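Local coordinates for hypothetical membrane protein (Corynebacterium glutamicum, PDB 6JSB), which binds heme through its HtaA-family domain and probably passes it along the heme-uptake machinery of the corynebacterial cell envelope, at residues A[19-24]-A[38-43]; A[140-145]-A[181-186]. One frame throughout, in Å; residues are numbered along the deposited sequence.

In the fold
Contact 1 closes along the chain before contact 2 opens, and both belong to one HtaA-family domain built largely of antiparallel strands. Their centres are about 18 Å apart and their nearest atoms about 6 Å apart, so they do not touch, yet both reach the same sheet. In contact 1 the heme-carrying helix 18-24 meets strand 39-43, which pairs with strand 68-81; in contact 2 strand 139-146 meets the segment that leads into strand 186-198. Both lie near the heme: Ser19 and Tyr23 of contact 1 bind it directly, whereas the Leu183 side chain of contact 2 is about 8 Å from it and about 4 Å from the side chain of Tyr177, which hydrogen-bonds the heme.

Contact 1: residues A[19-24]-A[38-43]; sequences SFNNYL and GGIEVR. With HEM (protoporphyrin IX containing Fe), chain C.
Leu24 and Asn21, one turn apart on helix 18-24, meet Gly39 and Ile40 with their side-chain ends. Leu24 swings its CG away from the backbone N (chi1 -171°), and its CD1 branch does the touching: it lies 3.6 Å from Gly39 O and 3.9 Å from Ile40 CG1. Asn21 brings its amide oxygen up to the chain end of Ile40, with OD1 3.6 Å from CD1, and the two side chains run nearly perpendicular to each other. CD1 is a methyl, so this is van der Waals contact; the polar partners of the amide lie elsewhere, Trp77 NE1 donating to OD1 and ND2 to Ser15 O, and with both ends held its rotation should be fixed. No hydrogen bond joins helix and strand; the axes of 19-24 and 39-43 approach to 9.2 Å, with 120° between their N-to-C directions.

Another side of the helix carries the heme. Tyr23 OH coordinates the iron at 2.1 Å and is hydrogen-bonded to His80 NE2, a second-shell contact that should help hold the phenol oxygen in place. The Tyr23 ring leans over the porphyrin, heme C4D lying above one face near the rim, while Phe20 CE1 abuts the ring edge in plane. Phe20 CD1 meets the heme methyl CMD at 3.6 Å. Ser19 OG donates a 2.6 Å hydrogen bond to propionate oxygen O2D, and Tyr177 OH is also hydrogen-bonded to the heme. One short helix, backed by the sheet, thus supplies both the axial tyrosine and a propionate anchor of the heme site in this HtaA-family domain.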
ATOM      1  N   SER A  19      -5.233   9.929  -6.915  1.00 16.41           N
ATOM      2  CA  SER A  19      -4.686  11.261  -7.177  1.00 16.96           C
ATOM      3  C   SER A  19      -3.205  11.307  -6.810  1.00 15.21           C
ATOM      4  O   SER A  19      -2.477  12.139  -7.347  1.00 16.35           O
ATOM      5  CB  SER A  19      -5.514  12.334  -6.423  1.00 17.58           C
ATOM      6  OG  SER A  19      -5.452  12.173  -4.978  1.00 17.31           O
ATOM      7  N   PHE A  20      -2.743  10.371  -5.957  1.00 14.15           N
ATOM      8  CA  PHE A  20      -1.319  10.344  -5.608  1.00 13.95           C
ATOM      9  C   PHE A  20      -0.541   9.772  -6.793  1.00 14.39           C
ATOM     10  O   PHE A  20       0.490  10.319  -7.212  1.00 17.57           O
ATOM     11  CB  PHE A  20      -1.074   9.485  -4.355  1.00 15.40           C
ATOM     12  CG  PHE A  20       0.396   9.425  -4.020  1.00 15.49           C
ATOM     13  CD1 PHE A  20       1.055  10.584  -3.571  1.00 15.42           C
ATOM     14  CD2 PHE A  20       1.079   8.247  -4.176  1.00 17.13           C
ATOM     15  CE1 PHE A  20       2.436  10.544  -3.297  1.00 16.00           C
ATOM     16  CE2 PHE A  20       2.459   8.174  -3.879  1.00 13.98           C
ATOM     17  CZ  PHE A  20       3.128   9.340  -3.454  1.00 14.48           C
ATOM     18  N   ASN A  21      -1.054   8.681  -7.380  1.00 14.89           N
ATOM     19  CA  ASN A  21      -0.377   8.133  -8.567  1.00 17.17           C
ATOM     20  C   ASN A  21      -0.396   9.119  -9.719  1.00 16.49           C
ATOM     21  O   ASN A  21       0.593   9.254 -10.458  1.00 15.67           O
ATOM     22  CB  ASN A  21      -1.049   6.828  -9.028  1.00 14.76           C
ATOM     23  CG  ASN A  21      -0.958   5.722  -7.943  1.00 15.96           C
ATOM     24  OD1 ASN A  21       0.063   5.573  -7.277  1.00 16.26           O
ATOM     25  ND2 ASN A  21      -2.017   4.913  -7.834  1.00 14.38           N
ATOM     26  N   ASN A  22      -1.512   9.810  -9.898  1.00 14.51           N
ATOM     27  CA  ASN A  22      -1.591  10.860 -10.937  1.00 15.93           C
ATOM     28  C   ASN A  22      -0.540  11.946 -10.722  1.00 17.48           C
ATOM     29  O   ASN A  22       0.120  12.410 -11.659  1.00 19.30           O
ATOM     30  CB  ASN A  22      -2.981  11.485 -10.889  1.00 19.34           C
ATOM     31  CG  ASN A  22      -3.182  12.475 -12.008  1.00 22.36           C
ATOM     32  OD1 ASN A  22      -3.139  12.073 -13.166  1.00 22.16           O
ATOM     33  ND2 ASN A  22      -3.385  13.746 -11.700  1.00 22.43           N
ATOM     34  N   TYR A  23      -0.381  12.398  -9.472  1.00 14.96           N
ATOM     35  CA  TYR A  23       0.614  13.424  -9.172  1.00 17.27           C
ATOM     36  C   TYR A  23       2.034  12.884  -9.346  1.00 16.33           C
ATOM     37  O   TYR A  23       2.881  13.548  -9.959  1.00 18.39           O
ATOM     38  CB  TYR A  23       0.374  13.884  -7.724  1.00 18.17           C
ATOM     39  CG  TYR A  23       1.619  14.303  -7.000  1.00 16.30           C
ATOM     40  CD1 TYR A  23       2.197  15.553  -7.238  1.00 17.81           C
ATOM     41  CD2 TYR A  23       2.166  13.493  -6.004  1.00 15.09           C
ATOM     42  CE1 TYR A  23       3.390  15.941  -6.481  1.00 18.95           C
ATOM     43  CE2 TYR A  23       3.299  13.879  -5.269  1.00 15.79           C
ATOM     44  CZ  TYR A  23       3.886  15.083  -5.534  1.00 17.59           C
ATOM     45  OH  TYR A  23       5.000  15.474  -4.851  1.00 17.85           O
ATOM     46  N   LEU A  24       2.301  11.691  -8.821  1.00 17.84           N
ATOM     47  CA  LEU A  24       3.675  11.176  -8.805  1.00 17.42           C
ATOM     48  C   LEU A  24       4.171  10.910 -10.223  1.00 17.73           C
ATOM     49  O   LEU A  24       5.335  11.191 -10.545  1.00 18.49           O
ATOM     50  CB  LEU A  24       3.709   9.925  -7.888  1.00 17.62           C
ATOM     51  CG  LEU A  24       5.118   9.347  -7.556  1.00 15.56           C
ATOM     52  CD1 LEU A  24       5.606   8.417  -8.741  1.00 17.42           C
ATOM     53  CD2 LEU A  24       6.182  10.424  -7.282  1.00 18.57           C
ATOM     54  N   GLY A  38      11.706   9.496 -11.963  1.00 18.46           N
ATOM     55  CA  GLY A  38      11.427   8.223 -11.345  1.00 18.05           C
ATOM     56  C   GLY A  38      10.105   7.668 -11.840  1.00 18.88           C
ATOM     57  O   GLY A  38       9.822   7.707 -13.051  1.00 22.85           O
ATOM     58  N   GLY A  39       9.263   7.215 -10.943  1.00 17.05           N
ATOM     59  CA  GLY A  39       8.001   6.645 -11.368  1.00 17.35           C
ATOM     60  C   GLY A  39       7.636   5.565 -10.381  1.00 18.46           C
ATOM     61  O   GLY A  39       7.893   5.707  -9.180  1.00 18.61           O
ATOM     62  N   ILE A  40       6.942   4.536 -10.881  1.00 17.78           N
ATOM     63  CA  ILE A  40       6.426   3.478 -10.012  1.00 18.58           C
ATOM     64  C   ILE A  40       6.998   2.127 -10.449  1.00 20.05           C
ATOM     65  O   ILE A  40       6.954   1.788 -11.646  1.00 21.54           O
ATOM     66  CB  ILE A  40       4.874   3.470 -10.058  1.00 16.51           C
ATOM     67  CG1 ILE A  40       4.354   4.826  -9.536  1.00 17.10           C
ATOM     68  CG2 ILE A  40       4.280   2.228  -9.320  1.00 17.97           C
ATOM     69  CD1 ILE A  40       2.820   4.990  -9.511  1.00 18.60           C
ATOM     70  N   GLU A  41       7.544   1.362  -9.500  0.55 17.30           N
ATOM     71  CA  GLU A  41       7.990  -0.003  -9.745  0.55 18.08           C
ATOM     72  C   GLU A  41       7.274  -0.926  -8.772  0.55 19.89           C
ATOM     73  O   GLU A  41       7.056  -0.568  -7.614  0.55 17.83           O
ATOM     74  CB  GLU A  41       9.536  -0.141  -9.578  0.55 21.98           C
ATOM     75  CG  GLU A  41      10.092  -1.516  -9.950  0.55 23.99           C
ATOM     76  CD  GLU A  41      11.617  -1.530 -10.129  0.55 35.16           C
ATOM     77  OE1 GLU A  41      12.325  -0.852  -9.357  0.55 36.87           O
ATOM     78  OE2 GLU A  41      12.119  -2.193 -11.069  0.55 40.24           O
ATOM     79  N   VAL A  42       6.860  -2.103  -9.249  1.00 19.18           N
ATOM     80  CA  VAL A  42       6.180  -3.062  -8.376  1.00 17.90           C
ATOM     81  C   VAL A  42       7.020  -4.343  -8.299  1.00 17.38           C
ATOM     82  O   VAL A  42       7.869  -4.595  -9.167  1.00 20.25           O
ATOM     83  CB  VAL A  42       4.727  -3.354  -8.852  1.00 16.00           C
ATOM     84  CG1 VAL A  42       3.969  -2.007  -9.049  1.00 17.56           C
ATOM     85  CG2 VAL A  42       4.761  -4.217 -10.139  1.00 17.87           C
ATOM     86  N   ARG A  43       6.789  -5.158  -7.254  1.00 17.01           N
ATOM     87  CA  ARG A  43       7.591  -6.347  -7.069  1.00 17.10           C
ATOM     88  C   ARG A  43       6.823  -7.376  -6.233  1.00 19.37           C
ATOM     89  O   ARG A  43       5.784  -7.077  -5.617  1.00 20.93           O
ATOM     90  CB  ARG A  43       8.926  -6.001  -6.386  1.00 20.13           C
ATOM     91  CG  ARG A  43       8.732  -5.489  -4.942  1.00 20.50           C
ATOM     92  CD  ARG A  43      10.113  -5.172  -4.340  1.00 21.04           C
ATOM     93  NE  ARG A  43      10.022  -4.847  -2.905  1.00 19.60           N
ATOM     94  CZ  ARG A  43       9.640  -3.664  -2.450  1.00 20.35           C
ATOM     95  NH1 ARG A  43       9.287  -2.681  -3.296  1.00 20.64           N
ATOM     96  NH2 ARG A  43       9.623  -3.463  -1.115  1.00 19.62           N
TER
HETATM   97  CHA HEM C 301       1.258  17.050  -3.670  0.56 20.76           C
HETATM   98  CHB HEM C 301       5.334  19.432  -4.771  0.56 17.18           C
HETATM   99  CHC HEM C 301       7.794  16.377  -1.854  0.56 19.21           C
HETATM  100  CHD HEM C 301       3.720  13.785  -1.028  0.56 17.66           C
HETATM  101  C1A HEM C 301       2.151  17.992  -4.142  0.56 19.45           C
HETATM  102  C2A HEM C 301       1.747  19.181  -4.869  0.56 20.85           C
HETATM  103  C3A HEM C 301       2.865  19.867  -5.204  0.56 21.53           C
HETATM  104  C4A HEM C 301       3.995  19.106  -4.671  0.56 18.33           C
HETATM  105  CMA HEM C 301       2.964  21.207  -5.996  0.56 20.53           C
HETATM  106  CAA HEM C 301       0.278  19.548  -5.166  0.56 26.24           C
HETATM  107  CBA HEM C 301      -0.110  19.043  -6.547  0.56 36.06           C
HETATM  108  CGA HEM C 301      -1.614  19.091  -6.692  0.56 44.38           C
HETATM  109  O1A HEM C 301      -2.106  18.820  -7.823  0.56 44.44           O
HETATM  110  O2A HEM C 301      -2.305  19.385  -5.665  0.56 48.89           O
HETATM  111  C1B HEM C 301       6.340  18.809  -4.087  0.56 18.18           C
HETATM  112  C2B HEM C 301       7.749  19.203  -4.123  0.56 19.98           C
HETATM  113  C3B HEM C 301       8.433  18.372  -3.316  0.56 19.95           C
HETATM  114  C4B HEM C 301       7.495  17.390  -2.755  0.56 19.21           C
HETATM  115  CMB HEM C 301       8.246  20.426  -4.944  0.56 25.18           C
HETATM  116  CAB HEM C 301       9.954  18.337  -2.985  0.56 20.40           C
HETATM  117  CBB HEM C 301      10.861  18.902  -3.787  0.56 26.56           C
HETATM  118  C1C HEM C 301       6.918  15.395  -1.378  0.56 18.55           C
HETATM  119  C2C HEM C 301       7.277  14.292  -0.519  0.56 16.52           C
HETATM  120  C3C HEM C 301       6.172  13.536  -0.317  0.56 16.88           C
HETATM  121  C4C HEM C 301       5.057  14.190  -0.997  0.56 17.57           C
HETATM  122  CMC HEM C 301       8.713  13.960  -0.034  0.56 18.04           C
HETATM  123  CAC HEM C 301       6.195  12.254   0.496  0.56 17.61           C
HETATM  124  CBC HEM C 301       5.359  11.281   0.164  0.56 15.58           C
HETATM  125  C1D HEM C 301       2.711  14.471  -1.670  0.56 19.00           C
HETATM  126  C2D HEM C 301       1.318  14.086  -1.645  0.56 16.96           C
HETATM  127  C3D HEM C 301       0.608  14.975  -2.371  0.56 15.96           C
HETATM  128  C4D HEM C 301       1.544  15.951  -2.906  0.56 17.97           C
HETATM  129  CMD HEM C 301       0.794  12.881  -0.833  0.56 16.49           C
HETATM  130  CAD HEM C 301      -0.933  14.941  -2.609  0.56 17.49           C
HETATM  131  CBD HEM C 301      -1.148  14.242  -3.977  0.56 18.36           C
HETATM  132  CGD HEM C 301      -2.656  14.159  -4.208  0.56 17.70           C
HETATM  133  O1D HEM C 301      -3.252  15.249  -4.513  0.56 19.42           O
HETATM  134  O2D HEM C 301      -3.206  13.013  -4.056  0.56 17.70           O
HETATM  135  NA  HEM C 301       3.555  17.965  -4.004  0.56 19.58           N
HETATM  136  NB  HEM C 301       6.246  17.691  -3.286  0.56 15.45           N
HETATM  137  NC  HEM C 301       5.545  15.311  -1.629  0.56 19.16           N
HETATM  138  ND  HEM C 301       2.796  15.584  -2.461  0.56 16.82           N
HETATM  139 FE   HEM C 301       4.628  16.431  -2.986  0.56 17.53          FE

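Contact 2: residues A[140-145]-A[181-186]; sequences ELATIT and EALAPI
Strand 140-145 and the irregular segment 181-186 stand well apart as backbones: the CA atoms of Ala142 and Leu183 are 8.0 Å from each other, those of Ile144 and Ile186 8.5 Å, and no hydrogen bond crosses. A classic beta bulge interrupts the strand at Leu141 and Ala142, which both face Leu115 of strand 112-122. Ala142 and Ile144 direct their side chains toward 181-186, which answers with Leu183 and Ile186.

Two methyl-to-methyl contacts span the distance between the backbones. Ala142 CB meets Leu183 CD1 at 4.2 Å, and Ile144 CG2 meets Ile186 CG2 also at 4.2 Å, the two isoleucines crossing almost at right angles. With CG1 of Ile186 anti to the backbone N (chi1 178°), its CG2 sits between that N and the carbonyl carbon, from where it meets Ile144. Val106 lies against both isoleucines, and Trp14 packs on Ile186.

Two polar groups of the loop find partners elsewhere: Glu181 OE2 forms a salt bridge with Arg17 NH1, and Ala184 O accepts a hydrogen bond from Thr163 OG1. With only aliphatic carbons meeting, the two segments are held to each other by hydrophobic packing of a largely buried interior, not by directional bonds.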
ATOM      1  N   GLU A 140       0.442   1.036  11.304  1.00 16.11           N
ATOM      2  CA  GLU A 140      -0.968   1.312  10.946  1.00 16.56           C
ATOM      3  C   GLU A 140      -1.031   2.521  10.020  1.00 20.36           C
ATOM      4  O   GLU A 140      -0.866   3.660  10.478  1.00 19.50           O
ATOM      5  CB  GLU A 140      -1.798   1.582  12.202  1.00 16.89           C
ATOM      6  CG  GLU A 140      -1.744   0.424  13.154  1.00 19.10           C
ATOM      7  CD  GLU A 140      -2.577   0.691  14.452  1.00 27.46           C
ATOM      8  OE1 GLU A 140      -2.549  -0.208  15.286  1.00 28.13           O
ATOM      9  OE2 GLU A 140      -3.300   1.726  14.548  1.00 31.15           O
ATOM     10  N   LEU A 141      -1.316   2.266   8.736  1.00 13.63           N
ATOM     11  CA  LEU A 141      -1.397   3.319   7.740  1.00 15.68           C
ATOM     12  C   LEU A 141      -2.806   3.864   7.637  1.00 15.59           C
ATOM     13  O   LEU A 141      -2.983   5.063   7.395  1.00 15.99           O
ATOM     14  CB  LEU A 141      -0.974   2.750   6.386  1.00 17.48           C
ATOM     15  CG  LEU A 141      -1.044   3.772   5.246  1.00 20.07           C
ATOM     16  CD1 LEU A 141       0.053   4.802   5.331  1.00 22.79           C
ATOM     17  CD2 LEU A 141      -0.984   3.045   3.857  1.00 22.19           C
ATOM     18  N   ALA A 142      -3.826   3.007   7.767  1.00 14.15           N
ATOM     19  CA  ALA A 142      -5.190   3.469   7.532  1.00 13.26           C
ATOM     20  C   ALA A 142      -6.138   2.663   8.380  1.00 13.79           C
ATOM     21  O   ALA A 142      -5.869   1.477   8.662  1.00 16.35           O
ATOM     22  CB  ALA A 142      -5.607   3.335   6.023  1.00 13.53           C
ATOM     23  N   THR A 143      -7.294   3.273   8.710  1.00 14.51           N
ATOM     24  CA  THR A 143      -8.412   2.517   9.273  1.00 13.36           C
ATOM     25  C   THR A 143      -9.374   2.177   8.147  1.00 16.16           C
ATOM     26  O   THR A 143      -9.332   2.795   7.087  1.00 16.95           O
ATOM     27  CB  THR A 143      -9.151   3.295  10.365  1.00 18.51           C
ATOM     28  OG1 THR A 143      -9.548   4.549   9.844  1.00 21.38           O
ATOM     29  CG2 THR A 143      -8.192   3.525  11.564  1.00 21.99           C
ATOM     30  N   ILE A 144     -10.171   1.114   8.357  1.00 15.83           N
ATOM     31  CA  ILE A 144     -11.007   0.595   7.263  1.00 12.80           C
ATOM     32  C   ILE A 144     -12.409   0.379   7.789  1.00 14.29           C
ATOM     33  O   ILE A 144     -12.583  -0.113   8.914  1.00 16.28           O
ATOM     34  CB  ILE A 144     -10.491  -0.767   6.738  1.00 14.89           C
ATOM     35  CG1 ILE A 144      -8.995  -0.723   6.458  1.00 17.75           C
ATOM     36  CG2 ILE A 144     -11.266  -1.129   5.454  1.00 17.16           C
ATOM     37  CD1 ILE A 144      -8.383  -2.136   6.108  1.00 16.75           C
ATOM     38  N   THR A 145     -13.408   0.717   6.973  0.60 14.85           N
ATOM     39  CA  THR A 145     -14.776   0.298   7.233  0.60 15.21           C
ATOM     40  C   THR A 145     -15.203  -0.530   6.028  0.60 16.25           C
ATOM     41  O   THR A 145     -15.101  -0.080   4.873  0.60 15.57           O
ATOM     42  CB  THR A 145     -15.715   1.486   7.466  0.60 21.22           C
ATOM     43  OG1 THR A 145     -15.212   2.294   8.542  0.60 20.45           O
ATOM     44  CG2 THR A 145     -17.142   1.002   7.814  0.60 22.91           C
ATOM     45  N   GLU A 181      -7.749  11.560   6.113  1.00 14.57           N
ATOM     46  CA  GLU A 181      -7.939  11.701   4.654  1.00 12.63           C
ATOM     47  C   GLU A 181      -8.316  10.362   4.029  1.00 15.04           C
ATOM     48  O   GLU A 181      -7.688   9.325   4.292  1.00 16.25           O
ATOM     49  CB  GLU A 181      -6.626  12.194   4.054  1.00 14.59           C
ATOM     50  CG  GLU A 181      -6.726  12.359   2.488  1.00 15.18           C
ATOM     51  CD  GLU A 181      -7.380  13.676   2.067  1.00 22.12           C
ATOM     52  OE1 GLU A 181      -7.733  14.543   2.934  1.00 20.18           O
ATOM     53  OE2 GLU A 181      -7.583  13.849   0.818  1.00 21.74           O
ATOM     54  N   ALA A 182      -9.311  10.380   3.116  1.00 15.38           N
ATOM     55  CA  ALA A 182      -9.675   9.127   2.478  1.00 16.52           C
ATOM     56  C   ALA A 182      -8.549   8.664   1.567  1.00 17.46           C
ATOM     57  O   ALA A 182      -7.924   9.471   0.886  1.00 17.83           O
ATOM     58  CB  ALA A 182     -10.955   9.353   1.674  1.00 20.16           C
ATOM     59  N   LEU A 183      -8.263   7.378   1.585  1.00 16.47           N
ATOM     60  CA  LEU A 183      -7.335   6.805   0.606  1.00 15.69           C
ATOM     61  C   LEU A 183      -8.154   5.951  -0.368  1.00 14.32           C
ATOM     62  O   LEU A 183      -9.400   5.952  -0.374  1.00 15.62           O
ATOM     63  CB  LEU A 183      -6.250   5.982   1.290  1.00 15.26           C
ATOM     64  CG  LEU A 183      -5.409   6.807   2.301  1.00 18.31           C
ATOM     65  CD1 LEU A 183      -4.412   5.832   2.904  1.00 19.77           C
ATOM     66  CD2 LEU A 183      -4.695   8.012   1.629  1.00 17.29           C
ATOM     67  N   ALA A 184      -7.445   5.246  -1.235  1.00 14.20           N
ATOM     68  CA  ALA A 184      -8.190   4.392  -2.169  1.00 14.26           C
ATOM     69  C   ALA A 184      -8.910   3.278  -1.410  1.00 14.85           C
ATOM     70  O   ALA A 184      -8.407   2.757  -0.427  1.00 14.82           O
ATOM     71  CB  ALA A 184      -7.218   3.720  -3.175  1.00 14.94           C
ATOM     72  N   PRO A 185     -10.069   2.851  -1.875  1.00 15.59           N
ATOM     73  CA  PRO A 185     -10.753   1.728  -1.212  1.00 15.62           C
ATOM     74  C   PRO A 185     -10.003   0.428  -1.479  1.00 15.14           C
ATOM     75  O   PRO A 185      -9.264   0.304  -2.470  1.00 16.03           O
ATOM     76  CB  PRO A 185     -12.123   1.710  -1.898  1.00 18.57           C
ATOM     77  CG  PRO A 185     -11.802   2.222  -3.260  1.00 22.24           C
ATOM     78  CD  PRO A 185     -10.807   3.324  -3.031  1.00 17.45           C
ATOM     79  N   ILE A 186     -10.163  -0.558  -0.567  1.00 13.64           N
ATOM     80  CA  ILE A 186      -9.480  -1.852  -0.714  1.00 13.00           C
ATOM     81  C   ILE A 186     -10.547  -2.929  -0.928  1.00 16.08           C
ATOM     82  O   ILE A 186     -11.545  -2.967  -0.213  1.00 16.32           O
ATOM     83  CB  ILE A 186      -8.560  -2.167   0.488  1.00 15.12           C
ATOM     84  CG1 ILE A 186      -7.896  -3.546   0.355  1.00 16.58           C
ATOM     85  CG2 ILE A 186      -9.322  -2.110   1.887  1.00 17.46           C
ATOM     86  CD1 ILE A 186      -6.514  -3.604   1.128  1.00 19.56           C
TER